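Side-chain contacts in computational designed protein based on evolution (Synthetic construct, PDB 6JCC), which is of unknown function but is a de novo designed helical protein of the caspase recruitment domain family, a member of the death-fold class: residues A[18-23]-A[50-55]; A[45-48]-A[54-57]. All coordinates share one frame; numbering follows the deposited sequence.

Interaction 1. Residues A[18-23]-A[50-55]; sequences EIIANL and KTPEEQ
I20 and P52 mark the closest approach of the two backbones, their CA atoms 5.7 Å apart, where the last turn of helix 6-22 meets the first turn of helix 52-63. On one side the chain leaves helical geometry at L23; on the other T51 is the N-cap. T51 and E54 form a capping box: the backbone N of T51 points at E54 OE1, though their modelled separation is too short to trust, T51 OG1 is hydrogen-bonded to the same oxygen on its anti side, and E54 N returns a weak bond to T51 OG1. Proline suits the position after the cap, since the first turn of a helix asks no backbone N-H of it.

I20 carries the contact with both its branches. Its CG2, anti to the backbone N, lies 3.8 Å from P52 CB and also reaches the amide of Q55, 3.2 Å from OE1 and 3.7 Å from NE2. CG1, on the other arm, carries CD1 to 3.7 Å from Q55 CB, so that the branched side chain rests on both the proline ring and the aliphatic stem of the glutamine. A21 adds a looser touch, CB to P52 CG at 4.3 Å, and a side chain this small probably leaves room for the proline ring beside the helix. The amide of Q55 is tethered by NE2, which donates to K50 O at 3.2 Å from above the carbonyl plane, 58° out of it, linking the helix to the loop before it.

Beyond the pair, I20 also touches P25 in the following loop and L59, one turn beyond Q55 on helix 52-63. I19, facing elsewhere, packs on L86 and L90 of helix 84-93, and helix 6-22 thus lies against two helices of the bundle.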
ATOM      1  N   GLU A  18      -6.660  -2.707   6.150  1.00 11.77           N
ATOM      2  CA  GLU A  18      -7.932  -3.151   5.580  1.00 13.48           C
ATOM      3  C   GLU A  18      -7.746  -3.829   4.221  1.00 12.73           C
ATOM      4  O   GLU A  18      -8.379  -4.846   3.947  1.00 12.55           O
ATOM      5  CB  GLU A  18      -8.916  -1.982   5.480  1.00 16.17           C
ATOM      6  CG  GLU A  18     -10.304  -2.369   4.992  1.00 19.80           C
ATOM      7  CD  GLU A  18     -11.318  -1.242   5.105  1.00 22.36           C
ATOM      8  OE1 GLU A  18     -10.939  -0.109   5.467  1.00 22.88           O
ATOM      9  OE2 GLU A  18     -12.503  -1.492   4.809  1.00 24.89           O
ATOM     10  N   ILE A  19      -6.885  -3.261   3.378  1.00 11.87           N
ATOM     11  CA  ILE A  19      -6.528  -3.890   2.096  1.00 11.48           C
ATOM     12  C   ILE A  19      -5.960  -5.285   2.352  1.00 11.83           C
ATOM     13  O   ILE A  19      -6.419  -6.261   1.759  1.00 12.08           O
ATOM     14  CB  ILE A  19      -5.515  -3.033   1.291  1.00 11.28           C
ATOM     15  CG1 ILE A  19      -6.191  -1.763   0.765  1.00 11.42           C
ATOM     16  CG2 ILE A  19      -4.941  -3.812   0.107  1.00 11.41           C
ATOM     17  CD1 ILE A  19      -5.222  -0.656   0.410  1.00 11.48           C
ATOM     18  N   ILE A  20      -4.975  -5.357   3.246  1.00 12.19           N
ATOM     19  CA  ILE A  20      -4.306  -6.616   3.610  1.00 13.03           C
ATOM     20  C   ILE A  20      -5.294  -7.670   4.131  1.00 13.45           C
ATOM     21  O   ILE A  20      -5.167  -8.850   3.807  1.00 14.01           O
ATOM     22  CB  ILE A  20      -3.175  -6.357   4.639  1.00 13.99           C
ATOM     23  CG1 ILE A  20      -2.011  -5.619   3.962  1.00 14.71           C
ATOM     24  CG2 ILE A  20      -2.658  -7.653   5.262  1.00 14.66           C
ATOM     25  CD1 ILE A  20      -1.099  -4.887   4.922  1.00 15.39           C
ATOM     26  N   ALA A  21      -6.277  -7.240   4.921  1.00 13.63           N
ATOM     27  CA  ALA A  21      -7.311  -8.148   5.437  1.00 14.48           C
ATOM     28  C   ALA A  21      -8.139  -8.815   4.334  1.00 15.51           C
ATOM     29  O   ALA A  21      -8.593  -9.948   4.499  1.00 16.21           O
ATOM     30  CB  ALA A  21      -8.229  -7.408   6.399  1.00 14.87           C
ATOM     31  N   ASN A  22      -8.319  -8.108   3.221  1.00 15.48           N
ATOM     32  CA  ASN A  22      -9.134  -8.579   2.105  1.00 16.14           C
ATOM     33  C   ASN A  22      -8.380  -9.210   0.945  1.00 13.89           C
ATOM     34  O   ASN A  22      -8.923 -10.063   0.257  1.00 12.89           O
ATOM     35  CB  ASN A  22      -9.942  -7.410   1.542  1.00 18.42           C
ATOM     36  CG  ASN A  22     -11.019  -6.930   2.496  1.00 21.01           C
ATOM     37  OD1 ASN A  22     -11.964  -7.655   2.788  1.00 21.91           O
ATOM     38  ND2 ASN A  22     -10.890  -5.704   2.975  1.00 22.89           N
ATOM     39  N   LEU A  23      -7.143  -8.783   0.728  1.00 12.74           N
ATOM     40  CA  LEU A  23      -6.425  -9.048  -0.515  1.00 13.10           C
ATOM     41  C   LEU A  23      -4.928  -9.121  -0.246  1.00 11.72           C
ATOM     42  O   LEU A  23      -4.388  -8.294   0.492  1.00 11.44           O
ATOM     43  CB  LEU A  23      -6.722  -7.910  -1.502  1.00 14.69           C
ATOM     44  CG  LEU A  23      -6.072  -7.877  -2.887  1.00 15.96           C
ATOM     45  CD1 LEU A  23      -6.542  -9.038  -3.745  1.00 17.24           C
ATOM     46  CD2 LEU A  23      -6.387  -6.556  -3.574  1.00 16.43           C
ATOM     47  N   LYS A  50       2.225 -11.960  11.007  1.00 27.50           N
ATOM     48  CA  LYS A  50       1.647 -10.809  11.663  1.00 30.53           C
ATOM     49  C   LYS A  50       0.203 -10.541  11.294  1.00 24.78           C
ATOM     50  O   LYS A  50      -0.339 -11.092  10.340  1.00 20.27           O
ATOM     51  CB  LYS A  50       2.496  -9.556  11.405  1.00 32.78           C
ATOM     52  CG  LYS A  50       3.166  -9.475  10.045  1.00 34.71           C
ATOM     53  CD  LYS A  50       4.674  -9.591  10.135  1.00 36.43           C
ATOM     54  CE  LYS A  50       5.367  -8.289   9.827  1.00 38.57           C
ATOM     55  NZ  LYS A  50       6.789  -8.422  10.204  1.00 40.51           N
ATOM     56  N   THR A  51      -0.390  -9.655  12.081  1.00 22.75           N
ATOM     57  CA  THR A  51      -1.730  -9.165  11.871  1.00 24.89           C
ATOM     58  C   THR A  51      -1.643  -8.118  10.764  1.00 22.30           C
ATOM     59  O   THR A  51      -0.560  -7.590  10.518  1.00 21.13           O
ATOM     60  CB  THR A  51      -2.289  -8.520  13.156  1.00 27.85           C
ATOM     61  OG1 THR A  51      -1.592  -7.308  13.448  1.00 27.19           O
ATOM     62  CG2 THR A  51      -2.168  -9.464  14.359  1.00 29.09           C
ATOM     63  N   PRO A  52      -2.768  -7.805  10.098  1.00 21.25           N
ATOM     64  CA  PRO A  52      -2.719  -6.760   9.066  1.00 20.76           C
ATOM     65  C   PRO A  52      -2.156  -5.404   9.533  1.00 20.52           C
ATOM     66  O   PRO A  52      -1.536  -4.699   8.738  1.00 18.65           O
ATOM     67  CB  PRO A  52      -4.181  -6.621   8.637  1.00 21.01           C
ATOM     68  CG  PRO A  52      -4.794  -7.941   8.948  1.00 21.34           C
ATOM     69  CD  PRO A  52      -4.105  -8.421  10.190  1.00 21.60           C
ATOM     70  N   GLU A  53      -2.350  -5.065  10.806  1.00 22.11           N
ATOM     71  CA  GLU A  53      -1.835  -3.814  11.366  1.00 23.87           C
ATOM     72  C   GLU A  53      -0.314  -3.765  11.423  1.00 21.90           C
ATOM     73  O   GLU A  53       0.289  -2.743  11.117  1.00 21.01           O
ATOM     74  CB  GLU A  53      -2.401  -3.564  12.763  1.00 28.41           C
ATOM     75  CG  GLU A  53      -3.878  -3.200  12.767  1.00 33.56           C
ATOM     76  CD  GLU A  53      -4.824  -4.392  12.759  1.00 36.20           C
ATOM     77  OE1 GLU A  53      -6.050  -4.151  12.718  1.00 38.81           O
ATOM     78  OE2 GLU A  53      -4.372  -5.560  12.786  1.00 34.55           O
ATOM     79  N   GLU A  54       0.301  -4.882  11.793  1.00 21.33           N
ATOM     80  CA  GLU A  54       1.756  -4.943  11.924  1.00 21.82           C
ATOM     81  C   GLU A  54       2.373  -4.958  10.532  1.00 17.63           C
ATOM     82  O   GLU A  54       3.420  -4.366  10.303  1.00 16.47           O
ATOM     83  CB  GLU A  54       2.222  -6.178  12.697  1.00 25.90           C
ATOM     84  CG  GLU A  54       1.369  -6.599  13.885  1.00 29.93           C
ATOM     85  CD  GLU A  54       1.662  -8.016  14.330  1.00 32.69           C
ATOM     86  OE1 GLU A  54       0.836  -8.901  14.069  1.00 33.11           O
ATOM     87  OE2 GLU A  54       2.731  -8.246  14.918  1.00 34.21           O
ATOM     88  N   GLN A  55       1.707  -5.651   9.613  1.00 15.10           N
ATOM     89  CA  GLN A  55       2.097  -5.656   8.203  1.00 14.07           C
ATOM     90  C   GLN A  55       2.061  -4.248   7.613  1.00 12.67           C
ATOM     91  O   GLN A  55       2.980  -3.852   6.897  1.00 12.36           O
ATOM     92  CB  GLN A  55       1.174  -6.556   7.381  1.00 15.14           C
ATOM     93  CG  GLN A  55       1.256  -8.035   7.706  1.00 16.38           C
ATOM     94  CD  GLN A  55       0.312  -8.856   6.856  1.00 17.74           C
ATOM     95  OE1 GLN A  55       0.330  -8.752   5.632  1.00 17.89           O
ATOM     96  NE2 GLN A  55      -0.527  -9.669   7.494  1.00 19.00           N
TER

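Interaction 2. Residues A[45-48]-A[54-57]; sequences EVLD and EQAK
Q55 packs the start of helix 52-63 against the end of helix 40-47, the helix before it in the chain, across the short 48-51 connection, its CA 5.7 Å from that of L47. Within 54-57 it makes the contact by itself. Its stem comes first: CG lies 3.4 Å from V46 O, a buried carbonyl for which the model offers no hydrogen-bond partner. With CG anti to the carbonyl carbon (chi1 -66°) and the chain extended beyond it, the amide is carried on to L47, where Q55 CD is 3.5 Å from L47 O. The two side chains cross at about a right angle, and L47 CD2 comes 3.2 Å from Q55 OE1, an apolar methyl against a polar oxygen. The backbone O of Q55 faces V46 CG1 at 3.8 Å. Glutamine suits this spot because its methylenes pack beside the V46 carbonyl while its NE2 can donate to K50 O. Shortening this side chain to an alanine is likely to leave K50 O without its amide donor and to open a gap between L47 and I20. Around this contact V46 also touches K58, L59 and F62 of helix 52-63, while L47 reaches D24, P25 and T26.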
ATOM      1  N   GLU A  45       8.683 -11.200   3.929  1.00 19.61           N
ATOM      2  CA  GLU A  45       8.959 -10.879   5.332  1.00 22.36           C
ATOM      3  C   GLU A  45       7.974  -9.873   5.904  1.00 22.39           C
ATOM      4  O   GLU A  45       7.585  -9.982   7.060  1.00 23.13           O
ATOM      5  CB  GLU A  45      10.377 -10.345   5.498  1.00 25.61           C
ATOM      6  CG  GLU A  45      11.446 -11.391   5.254  1.00 28.27           C
ATOM      7  CD  GLU A  45      12.855 -10.882   5.477  1.00 30.82           C
ATOM      8  OE1 GLU A  45      13.065  -9.654   5.518  1.00 30.53           O
ATOM      9  OE2 GLU A  45      13.764 -11.724   5.600  1.00 31.36           O
ATOM     10  N   VAL A  46       7.587  -8.891   5.092  1.00 21.72           N
ATOM     11  CA  VAL A  46       6.575  -7.903   5.480  1.00 22.28           C
ATOM     12  C   VAL A  46       5.219  -8.557   5.761  1.00 22.14           C
ATOM     13  O   VAL A  46       4.538  -8.170   6.705  1.00 23.64           O
ATOM     14  CB  VAL A  46       6.430  -6.785   4.411  1.00 22.71           C
ATOM     15  CG1 VAL A  46       5.192  -5.922   4.644  1.00 23.68           C
ATOM     16  CG2 VAL A  46       7.669  -5.904   4.402  1.00 22.67           C
ATOM     17  N   LEU A  47       4.839  -9.537   4.948  1.00 22.16           N
ATOM     18  CA  LEU A  47       3.513 -10.144   5.030  1.00 23.57           C
ATOM     19  C   LEU A  47       3.384 -11.376   5.940  1.00 24.83           C
ATOM     20  O   LEU A  47       2.283 -11.654   6.415  1.00 26.40           O
ATOM     21  CB  LEU A  47       3.009 -10.467   3.624  1.00 23.51           C
ATOM     22  CG  LEU A  47       2.989  -9.296   2.627  1.00 23.27           C
ATOM     23  CD1 LEU A  47       2.449  -9.789   1.299  1.00 23.59           C
ATOM     24  CD2 LEU A  47       2.197  -8.087   3.110  1.00 22.69           C
ATOM     25  N   ASP A  48       4.475 -12.100   6.182  1.00 24.67           N
ATOM     26  CA  ASP A  48       4.441 -13.282   7.060  1.00 25.73           C
ATOM     27  C   ASP A  48       4.351 -12.926   8.532  1.00 25.29           C
ATOM     28  O   ASP A  48       4.857 -11.914   8.934  1.00 24.77           O
ATOM     29  CB  ASP A  48       5.733 -14.092   6.936  1.00 27.73           C
ATOM     30  CG  ASP A  48       5.842 -14.883   5.646  1.00 29.49           C
ATOM     31  OD1 ASP A  48       4.851 -15.028   4.901  1.00 30.57           O
ATOM     32  OD2 ASP A  48       6.959 -15.378   5.382  1.00 30.49           O
ATOM     33  N   GLU A  54       0.301  -4.882  11.793  1.00 21.33           N
ATOM     34  CA  GLU A  54       1.756  -4.943  11.924  1.00 21.82           C
ATOM     35  C   GLU A  54       2.373  -4.958  10.532  1.00 17.63           C
ATOM     36  O   GLU A  54       3.420  -4.366  10.303  1.00 16.47           O
ATOM     37  CB  GLU A  54       2.222  -6.178  12.697  1.00 25.90           C
ATOM     38  CG  GLU A  54       1.369  -6.599  13.885  1.00 29.93           C
ATOM     39  CD  GLU A  54       1.662  -8.016  14.330  1.00 32.69           C
ATOM     40  OE1 GLU A  54       0.836  -8.901  14.069  1.00 33.11           O
ATOM     41  OE2 GLU A  54       2.731  -8.246  14.918  1.00 34.21           O
ATOM     42  N   GLN A  55       1.707  -5.651   9.613  1.00 15.10           N
ATOM     43  CA  GLN A  55       2.097  -5.656   8.203  1.00 14.07           C
ATOM     44  C   GLN A  55       2.061  -4.248   7.613  1.00 12.67           C
ATOM     45  O   GLN A  55       2.980  -3.852   6.897  1.00 12.36           O
ATOM     46  CB  GLN A  55       1.174  -6.556   7.381  1.00 15.14           C
ATOM     47  CG  GLN A  55       1.256  -8.035   7.706  1.00 16.38           C
ATOM     48  CD  GLN A  55       0.312  -8.856   6.856  1.00 17.74           C
ATOM     49  OE1 GLN A  55       0.330  -8.752   5.632  1.00 17.89           O
ATOM     50  NE2 GLN A  55      -0.527  -9.669   7.494  1.00 19.00           N
ATOM     51  N   ALA A  56       0.993  -3.508   7.916  1.00 11.68           N
ATOM     52  CA  ALA A  56       0.833  -2.127   7.444  1.00 11.01           C
ATOM     53  C   ALA A  56       1.967  -1.212   7.901  1.00 11.19           C
ATOM     54  O   ALA A  56       2.428  -0.368   7.136  1.00 11.19           O
ATOM     55  CB  ALA A  56      -0.507  -1.559   7.888  1.00 10.79           C
ATOM     56  N   LYS A  57       2.412  -1.392   9.142  1.00 12.01           N
ATOM     57  CA  LYS A  57       3.505  -0.597   9.698  1.00 13.74           C
ATOM     58  C   LYS A  57       4.837  -0.833   8.972  1.00 13.12           C
ATOM     59  O   LYS A  57       5.644   0.079   8.858  1.00 13.91           O
ATOM     60  CB  LYS A  57       3.659  -0.863  11.201  1.00 15.73           C
ATOM     61  CG  LYS A  57       4.799  -0.110  11.884  1.00 18.48           C
ATOM     62  CD  LYS A  57       4.729   1.408  11.727  1.00 21.27           C
ATOM     63  CE  LYS A  57       3.551   2.043  12.455  1.00 24.20           C
ATOM     64  NZ  LYS A  57       3.705   1.997  13.933  1.00 25.76           N
TER

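How the interactions relate
The centres of the two interactions lie 8 Å apart, on the same side of the chain's centre, and both draw on the first turns of helix 52-63. In chain order helix 6-22 comes first, then helix 40-47, then the loop at 48-51 leading into the shared helix; interaction 1 therefore spans a long sequence gap, whereas interaction 2 joins consecutive helices across a short connection. Q55 belongs to both, and I20 CD1 lies 3.9 Å from A56 N where the two contacts touch. Together they place the start of helix 52-63 against helices 6-22 and 40-47, consistent with the compact helical bundle of the death-fold family to which the design belongs.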